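39 kDa initiator binding protein (Trichomonas vaginalis, PDB 1Q89) probably recognises the Initiator promoter element as a whole protein, with this C-terminal part a helical and beta-sheet domain that may serve transcription initiation through protein contacts. Local coordinates at residues 84-89 against 131-136; 25-30 against 170-175. All coordinates share one frame; numbering follows the deposited sequence.

Contact 1. Residues 84-89 against 131-136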
ATOM      1  N   ILE A  84       3.358   6.607   5.302  1.00 35.22           N
ATOM      2  CA  ILE A  84       2.250   5.731   4.959  1.00 37.65           C
ATOM      3  C   ILE A  84       1.088   5.794   5.956  1.00 40.33           C
ATOM      4  O   ILE A  84      -0.053   5.534   5.591  1.00 39.39           O
ATOM      5  CB  ILE A  84       2.737   4.268   4.825  1.00 37.51           C
ATOM      6  CG1 ILE A  84       3.812   4.180   3.737  1.00 36.12           C
ATOM      7  CG2 ILE A  84       1.562   3.338   4.478  1.00 36.53           C
ATOM      8  CD1 ILE A  84       4.512   2.813   3.656  1.00 32.43           C
ATOM      9  N   MET A  85       1.381   6.143   7.206  1.00 45.10           N
ATOM     10  CA  MET A  85       0.356   6.247   8.246  1.00 50.18           C
ATOM     11  C   MET A  85      -0.419   7.560   8.107  1.00 53.39           C
ATOM     12  O   MET A  85      -0.847   8.153   9.094  1.00 52.57           O
ATOM     13  CB  MET A  85       1.010   6.186   9.625  1.00 51.69           C
ATOM     14  CG  MET A  85       0.354   5.200  10.565  1.00 54.82           C
ATOM     15  SD  MET A  85       0.648   3.480  10.071  1.00 57.92           S
ATOM     16  CE  MET A  85       1.122   2.780  11.611  1.00 53.17           C
ATOM     17  N   ALA A  86      -0.579   7.979   6.855  1.00 59.18           N
ATOM     18  CA  ALA A  86      -1.261   9.201   6.428  1.00 63.30           C
ATOM     19  C   ALA A  86      -1.468  10.339   7.426  1.00 66.74           C
ATOM     20  O   ALA A  86      -0.696  11.300   7.422  1.00 69.82           O
ATOM     21  CB  ALA A  86      -2.583   8.851   5.750  1.00 63.67           C
ATOM     22  N   PRO A  87      -2.507  10.270   8.283  1.00 68.29           N
ATOM     23  CA  PRO A  87      -2.674  11.387   9.219  1.00 69.00           C
ATOM     24  C   PRO A  87      -1.411  11.664  10.051  1.00 70.60           C
ATOM     25  O   PRO A  87      -1.092  10.931  10.988  1.00 70.63           O
ATOM     26  CB  PRO A  87      -3.868  10.942  10.060  1.00 68.68           C
ATOM     27  CG  PRO A  87      -4.646  10.074   9.117  1.00 67.93           C
ATOM     28  CD  PRO A  87      -3.547   9.251   8.504  1.00 67.87           C
ATOM     29  N   GLN A  88      -0.701  12.729   9.691  1.00 72.73           N
ATOM     30  CA  GLN A  88       0.524  13.126  10.377  1.00 75.05           C
ATOM     31  C   GLN A  88       0.194  13.832  11.679  1.00 75.28           C
ATOM     32  O   GLN A  88       1.054  14.002  12.544  1.00 74.96           O
ATOM     33  CB  GLN A  88       1.341  14.078   9.496  1.00 77.39           C
ATOM     34  CG  GLN A  88       1.833  13.475   8.193  1.00 80.23           C
ATOM     35  CD  GLN A  88       2.702  12.252   8.422  1.00 82.03           C
ATOM     36  OE1 GLN A  88       3.647  12.287   9.216  1.00 82.75           O
ATOM     37  NE2 GLN A  88       2.393  11.165   7.720  1.00 82.72           N
ATOM     38  N   GLU A  89      -1.059  14.257  11.801  1.00 76.39           N
ATOM     39  CA  GLU A  89      -1.530  14.962  12.987  1.00 77.14           C
ATOM     40  C   GLU A  89      -2.532  14.157  13.807  1.00 76.02           C
ATOM     41  O   GLU A  89      -3.243  14.716  14.637  1.00 77.68           O
ATOM     42  CB  GLU A  89      -2.148  16.311  12.589  1.00 78.71           C
ATOM     43  CG  GLU A  89      -3.041  16.262  11.349  1.00 82.13           C
ATOM     44  CD  GLU A  89      -4.205  15.287  11.484  1.00 83.75           C
ATOM     45  OE1 GLU A  89      -5.118  15.534  12.305  1.00 84.46           O
ATOM     46  OE2 GLU A  89      -4.203  14.267  10.761  1.00 85.10           O
ATOM     47  N   PHE A 131      -1.687   8.734   0.645  1.00 61.20           N
ATOM     48  CA  PHE A 131      -2.216   7.957   1.747  1.00 63.77           C
ATOM     49  C   PHE A 131      -3.194   8.748   2.594  1.00 67.61           C
ATOM     50  O   PHE A 131      -4.046   8.172   3.273  1.00 67.89           O
ATOM     51  CB  PHE A 131      -1.070   7.439   2.609  1.00 59.84           C
ATOM     52  CG  PHE A 131      -0.252   6.387   1.936  1.00 56.94           C
ATOM     53  CD1 PHE A 131      -0.713   5.082   1.854  1.00 55.48           C
ATOM     54  CD2 PHE A 131       0.970   6.707   1.355  1.00 56.31           C
ATOM     55  CE1 PHE A 131       0.026   4.113   1.197  1.00 55.18           C
ATOM     56  CE2 PHE A 131       1.718   5.749   0.695  1.00 53.81           C
ATOM     57  CZ  PHE A 131       1.248   4.452   0.617  1.00 55.79           C
ATOM     58  N   ASP A 132      -3.080  10.070   2.553  1.00 73.05           N
ATOM     59  CA  ASP A 132      -3.968  10.921   3.335  1.00 78.23           C
ATOM     60  C   ASP A 132      -5.437  10.548   3.128  1.00 80.58           C
ATOM     61  O   ASP A 132      -5.910  10.468   1.992  1.00 80.18           O
ATOM     62  CB  ASP A 132      -3.723  12.394   2.975  1.00 79.69           C
ATOM     63  CG  ASP A 132      -4.774  13.324   3.552  1.00 81.51           C
ATOM     64  OD1 ASP A 132      -5.829  13.496   2.903  1.00 81.56           O
ATOM     65  OD2 ASP A 132      -4.549  13.872   4.656  1.00 82.69           O
ATOM     66  N   PRO A 133      -6.171  10.290   4.229  1.00 83.16           N
ATOM     67  CA  PRO A 133      -7.586   9.927   4.130  1.00 86.42           C
ATOM     68  C   PRO A 133      -8.332  10.982   3.324  1.00 90.02           C
ATOM     69  O   PRO A 133      -7.815  12.074   3.084  1.00 90.92           O
ATOM     70  CB  PRO A 133      -8.035   9.891   5.587  1.00 84.94           C
ATOM     71  CG  PRO A 133      -6.817   9.446   6.291  1.00 83.76           C
ATOM     72  CD  PRO A 133      -5.739  10.281   5.637  1.00 83.16           C
ATOM     73  N   GLN A 134      -9.549  10.664   2.909  1.00 93.29           N
ATOM     74  CA  GLN A 134     -10.322  11.610   2.122  1.00 97.22           C
ATOM     75  C   GLN A 134      -9.571  11.888   0.821  1.00 98.48           C
ATOM     76  O   GLN A 134      -9.800  12.905   0.168  1.00 98.88           O
ATOM     77  CB  GLN A 134     -10.526  12.923   2.898  1.00 98.69           C
ATOM     78  CG  GLN A 134     -11.928  13.123   3.479  1.00100.72           C
ATOM     79  CD  GLN A 134     -12.227  12.231   4.677  1.00101.65           C
ATOM     80  OE1 GLN A 134     -13.372  12.150   5.130  1.00102.12           O
ATOM     81  NE2 GLN A 134     -11.199  11.566   5.201  1.00101.65           N
ATOM     82  N   ALA A 135      -8.666  10.983   0.457  1.00100.14           N
ATOM     83  CA  ALA A 135      -7.893  11.128  -0.774  1.00101.48           C
ATOM     84  C   ALA A 135      -8.835  10.948  -1.956  1.00102.28           C
ATOM     85  O   ALA A 135      -8.520  11.321  -3.088  1.00101.81           O
ATOM     86  CB  ALA A 135      -6.775  10.087  -0.827  1.00101.80           C
ATOM     87  N   GLU A 136      -9.997  10.368  -1.674  1.00103.63           N
ATOM     88  CA  GLU A 136     -11.012  10.133  -2.688  1.00105.24           C
ATOM     89  C   GLU A 136     -11.847  11.393  -2.909  1.00106.65           C
ATOM     90  O   GLU A 136     -12.160  11.739  -4.043  1.00107.02           O
ATOM     91  CB  GLU A 136     -11.915   8.974  -2.263  1.00104.83           C
ATOM     92  CG  GLU A 136     -13.000   8.629  -3.263  1.00104.17           C
ATOM     93  CD  GLU A 136     -13.907   7.526  -2.767  1.00103.88           C
ATOM     94  OE1 GLU A 136     -14.864   7.172  -3.486  1.00104.56           O
ATOM     95  OE2 GLU A 136     -13.661   7.011  -1.656  1.00102.80           O
TER
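Ile84, the last residue of helix 74-84, lies alongside Phe131, and the pair forms the inner end of a loop-against-loop contact. Residues 84-89 run on from the helix toward strand 92-94, while residues 131-136 belong to the long connection between helix 111-122 and strand 147-150; the two are joined mainly by apolar side chains, with no hydrogen bond crossing. The Ile84 and Phe131 side chains point the same way, and the methyl CG2 of Ile84 sits over one face of the phenyl ring, 4.0 Å from the ring centroid and 21° off its normal. This is a CH-pi contact shifted toward the rim, with Phe131 CE1 nearest to CG2 at 3.7 Å. A chi1 of -59° sets CG1 of Ile84 beside its backbone N and leaves CG2 anti to that atom; both branches meet the ring, CG1 at Phe131 CE2 and CZ. Phe105 touches both side chains, Phe101 and Met104 of helix 95-104 add to Ile84 and Phe131 respectively, and Phe150 of the five-stranded sheet packs on Phe131, which makes the ring a link between helices and sheet.

Beyond the helix end the chain turns at Met85, whose side chain goes the other way, onto helix 56-67. Ala86 then directs its methyl at the opposing loop, where it fits between Phe131 CB, at 3.8 Å, and Pro133 CD. Gln88 folds back over this turn: its NE2 bonds to Ser82 O and, weakly, to Ala86 O at 3.1 Å. At the outer end two proline rings cross obliquely, and their closest atoms are Pro87 CG and Pro133 CG, 3.6 Å apart.

Contact 2. Residues 25-30 against 170-175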
ATOM      1  N   GLY A  25     -10.611  -7.142   0.341  1.00 41.46           N
ATOM      2  CA  GLY A  25     -11.400  -7.677  -0.751  1.00 41.14           C
ATOM      3  C   GLY A  25     -10.652  -8.689  -1.598  1.00 41.75           C
ATOM      4  O   GLY A  25      -9.461  -8.927  -1.395  1.00 40.92           O
ATOM      5  N   ASN A  26     -11.362  -9.293  -2.545  1.00 43.52           N
ATOM      6  CA  ASN A  26     -10.781 -10.284  -3.447  1.00 44.63           C
ATOM      7  C   ASN A  26     -10.026 -11.345  -2.654  1.00 45.05           C
ATOM      8  O   ASN A  26      -8.867 -11.652  -2.942  1.00 44.41           O
ATOM      9  CB  ASN A  26      -9.844  -9.585  -4.443  1.00 46.76           C
ATOM     10  CG  ASN A  26      -9.712 -10.341  -5.754  1.00 46.78           C
ATOM     11  OD1 ASN A  26      -9.173  -9.818  -6.726  1.00 46.63           O
ATOM     12  ND2 ASN A  26     -10.206 -11.577  -5.785  1.00 48.61           N
ATOM     13  N   SER A  27     -10.709 -11.897  -1.653  1.00 46.44           N
ATOM     14  CA  SER A  27     -10.165 -12.930  -0.770  1.00 48.86           C
ATOM     15  C   SER A  27     -11.279 -13.873  -0.316  1.00 48.92           C
ATOM     16  O   SER A  27     -12.427 -13.463  -0.169  1.00 49.55           O
ATOM     17  CB  SER A  27      -9.517 -12.301   0.475  1.00 49.67           C
ATOM     18  OG  SER A  27      -8.166 -11.926   0.238  1.00 53.39           O
ATOM     19  N   THR A  28     -10.942 -15.137  -0.100  1.00 48.13           N
ATOM     20  CA  THR A  28     -11.928 -16.103   0.353  1.00 48.22           C
ATOM     21  C   THR A  28     -12.127 -15.964   1.861  1.00 47.92           C
ATOM     22  O   THR A  28     -11.455 -15.165   2.516  1.00 46.76           O
ATOM     23  CB  THR A  28     -11.486 -17.552   0.036  1.00 49.73           C
ATOM     24  OG1 THR A  28     -10.295 -17.881   0.771  1.00 51.38           O
ATOM     25  CG2 THR A  28     -11.226 -17.705  -1.450  1.00 49.06           C
ATOM     26  N   PRO A  29     -13.065 -16.735   2.431  1.00 48.47           N
ATOM     27  CA  PRO A  29     -13.318 -16.669   3.870  1.00 48.35           C
ATOM     28  C   PRO A  29     -12.098 -17.089   4.679  1.00 49.40           C
ATOM     29  O   PRO A  29     -11.830 -16.543   5.748  1.00 50.46           O
ATOM     30  CB  PRO A  29     -14.491 -17.621   4.046  1.00 47.29           C
ATOM     31  CG  PRO A  29     -15.243 -17.429   2.788  1.00 47.55           C
ATOM     32  CD  PRO A  29     -14.141 -17.480   1.756  1.00 48.12           C
ATOM     33  N   ASN A  30     -11.354 -18.065   4.180  1.00 48.91           N
ATOM     34  CA  ASN A  30     -10.185 -18.497   4.912  1.00 50.21           C
ATOM     35  C   ASN A  30      -9.119 -17.439   4.967  1.00 50.41           C
ATOM     36  O   ASN A  30      -8.451 -17.272   5.986  1.00 51.85           O
ATOM     37  CB  ASN A  30      -9.600 -19.753   4.306  1.00 53.82           C
ATOM     38  CG  ASN A  30     -10.098 -20.986   4.988  1.00 57.14           C
ATOM     39  OD1 ASN A  30     -11.171 -21.503   4.666  1.00 59.26           O
ATOM     40  ND2 ASN A  30      -9.337 -21.457   5.971  1.00 57.81           N
ATOM     41  N   TRP A 170      -5.498  -5.542  -6.680  1.00 48.09           N
ATOM     42  CA  TRP A 170      -5.492  -6.103  -5.335  1.00 44.70           C
ATOM     43  C   TRP A 170      -4.183  -6.719  -4.855  1.00 42.73           C
ATOM     44  O   TRP A 170      -3.580  -7.538  -5.552  1.00 43.61           O
ATOM     45  CB  TRP A 170      -6.574  -7.180  -5.238  1.00 45.74           C
ATOM     46  CG  TRP A 170      -7.919  -6.648  -4.910  1.00 48.60           C
ATOM     47  CD1 TRP A 170      -8.375  -6.290  -3.678  1.00 49.17           C
ATOM     48  CD2 TRP A 170      -8.965  -6.329  -5.835  1.00 50.42           C
ATOM     49  NE1 TRP A 170      -9.638  -5.759  -3.774  1.00 51.36           N
ATOM     50  CE2 TRP A 170     -10.024  -5.767  -5.087  1.00 52.17           C
ATOM     51  CE3 TRP A 170      -9.107  -6.457  -7.222  1.00 49.86           C
ATOM     52  CZ2 TRP A 170     -11.217  -5.330  -5.685  1.00 52.90           C
ATOM     53  CZ3 TRP A 170     -10.287  -6.026  -7.816  1.00 51.02           C
ATOM     54  CH2 TRP A 170     -11.326  -5.467  -7.048  1.00 52.42           C
ATOM     55  N   ASN A 171      -3.760  -6.337  -3.652  1.00 39.03           N
ATOM     56  CA  ASN A 171      -2.555  -6.897  -3.043  1.00 37.13           C
ATOM     57  C   ASN A 171      -2.977  -8.147  -2.273  1.00 36.80           C
ATOM     58  O   ASN A 171      -4.001  -8.134  -1.603  1.00 37.79           O
ATOM     59  CB  ASN A 171      -1.934  -5.902  -2.057  1.00 36.15           C
ATOM     60  CG  ASN A 171      -0.918  -6.553  -1.124  1.00 36.38           C
ATOM     61  OD1 ASN A 171       0.033  -7.198  -1.563  1.00 39.21           O
ATOM     62  ND2 ASN A 171      -1.115  -6.376   0.171  1.00 36.09           N
ATOM     63  N   LYS A 172      -2.207  -9.226  -2.362  1.00 36.44           N
ATOM     64  CA  LYS A 172      -2.548 -10.439  -1.619  1.00 36.89           C
ATOM     65  C   LYS A 172      -1.796 -10.327  -0.304  1.00 35.73           C
ATOM     66  O   LYS A 172      -0.599 -10.589  -0.247  1.00 36.57           O
ATOM     67  CB  LYS A 172      -2.090 -11.689  -2.371  1.00 39.15           C
ATOM     68  CG  LYS A 172      -2.653 -11.796  -3.772  1.00 41.77           C
ATOM     69  CD  LYS A 172      -4.161 -11.864  -3.756  1.00 44.88           C
ATOM     70  CE  LYS A 172      -4.638 -13.263  -3.376  1.00 48.53           C
ATOM     71  NZ  LYS A 172      -6.136 -13.423  -3.430  1.00 47.23           N
ATOM     72  N   PRO A 173      -2.492  -9.945   0.774  1.00 34.76           N
ATOM     73  CA  PRO A 173      -1.902  -9.775   2.108  1.00 34.06           C
ATOM     74  C   PRO A 173      -1.158 -10.977   2.658  1.00 34.12           C
ATOM     75  O   PRO A 173      -0.293 -10.825   3.505  1.00 36.44           O
ATOM     76  CB  PRO A 173      -3.103  -9.427   2.991  1.00 33.65           C
ATOM     77  CG  PRO A 173      -4.163  -8.983   2.027  1.00 35.76           C
ATOM     78  CD  PRO A 173      -3.959  -9.899   0.854  1.00 33.95           C
ATOM     79  N   LEU A 174      -1.488 -12.167   2.180  1.00 34.20           N
ATOM     80  CA  LEU A 174      -0.863 -13.373   2.684  1.00 32.91           C
ATOM     81  C   LEU A 174       0.298 -13.889   1.841  1.00 34.41           C
ATOM     82  O   LEU A 174       1.024 -14.780   2.283  1.00 35.42           O
ATOM     83  CB  LEU A 174      -1.917 -14.474   2.809  1.00 32.49           C
ATOM     84  CG  LEU A 174      -3.154 -14.202   3.668  1.00 32.37           C
ATOM     85  CD1 LEU A 174      -3.975 -15.478   3.756  1.00 28.61           C
ATOM     86  CD2 LEU A 174      -2.745 -13.733   5.071  1.00 31.14           C
ATOM     87  N   ILE A 175       0.464 -13.355   0.632  1.00 33.51           N
ATOM     88  CA  ILE A 175       1.539 -13.793  -0.257  1.00 34.41           C
ATOM     89  C   ILE A 175       2.743 -12.860  -0.192  1.00 35.81           C
ATOM     90  O   ILE A 175       2.623 -11.666  -0.432  1.00 37.21           O
ATOM     91  CB  ILE A 175       1.058 -13.863  -1.712  1.00 33.67           C
ATOM     92  CG1 ILE A 175      -0.055 -14.900  -1.847  1.00 33.89           C
ATOM     93  CG2 ILE A 175       2.213 -14.238  -2.613  1.00 30.84           C
ATOM     94  CD1 ILE A 175      -0.740 -14.862  -3.211  1.00 35.48           C
TER
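The lead-in to helix 29-47 packs here on the last residues of strand 165-171, the middle strand of the five-stranded antiparallel sheet, with Asn26 seated on the indole of Trp170. Asn26 CB stands over one face of the indole, 3.5 Å from the centroid of its five-membered ring and only 10° off the normal, a CH-pi contact. The amide is turned on edge to the indole, the two planes being 89° apart. Because CG is anti to the backbone N (chi1 -153°), the amide extends across the ring system toward its six-membered half, and OD1 comes to 3.4 Å from Trp170 CE3. Before it in the chain, Gly25 adds its carbonyl oxygen, 3.7 Å from Trp170 CD1. The indole nitrogen is engaged elsewhere, bonding to Glu154 OE1, which helps fix the ring's rotation.

Farther along, the Lys172 chain bends twice, at chi2 and chi3, and so brings its amine back to the lead-in, where NZ makes a weak hydrogen bond of 3.3 Å to Asn26 O. Glu31 OE2 forms a long, weak ion pair with the same NZ; it also bonds to Ser27 OG and to Thr28 N. That carboxylate would be expected to draw the lysine toward the start of the helix. Met183 of strand 182-184 gives apolar cover to both the Asn26 and Lys172 side chains. Past the strand the chain reverses in a type I beta turn from Lys172 to Ile175, with Ile175 N bonded to Lys172 O at 3.1 Å. Thr28 is the N-cap of helix 29-47, and the bond from its backbone N to Glu31, three residues on, is the side-chain-to-N-cap half of a capping box.

How the contacts relate
From the N terminus, residues 25-30 lead into helix 29-47, which is followed by strand 53-55 and helices 56-67 and 74-84. Residues 84-89 then begin contact 1, whose loop carries strand 92-94 and helices 95-104 and 111-122 before closing at residues 131-136. Three strands of the five-stranded sheet follow, and residues 170-175 complete contact 2, so the loop of contact 1 lies wholly within that of contact 2 and the two do not cross. Contact 1 joins the helical part to the connection entering the sheet; contact 2 joins the lead-in to the first helix to the sheet's middle strand and the turn that follows it. They lie on opposite sides of the chain's centre, their own centres about 23 Å apart.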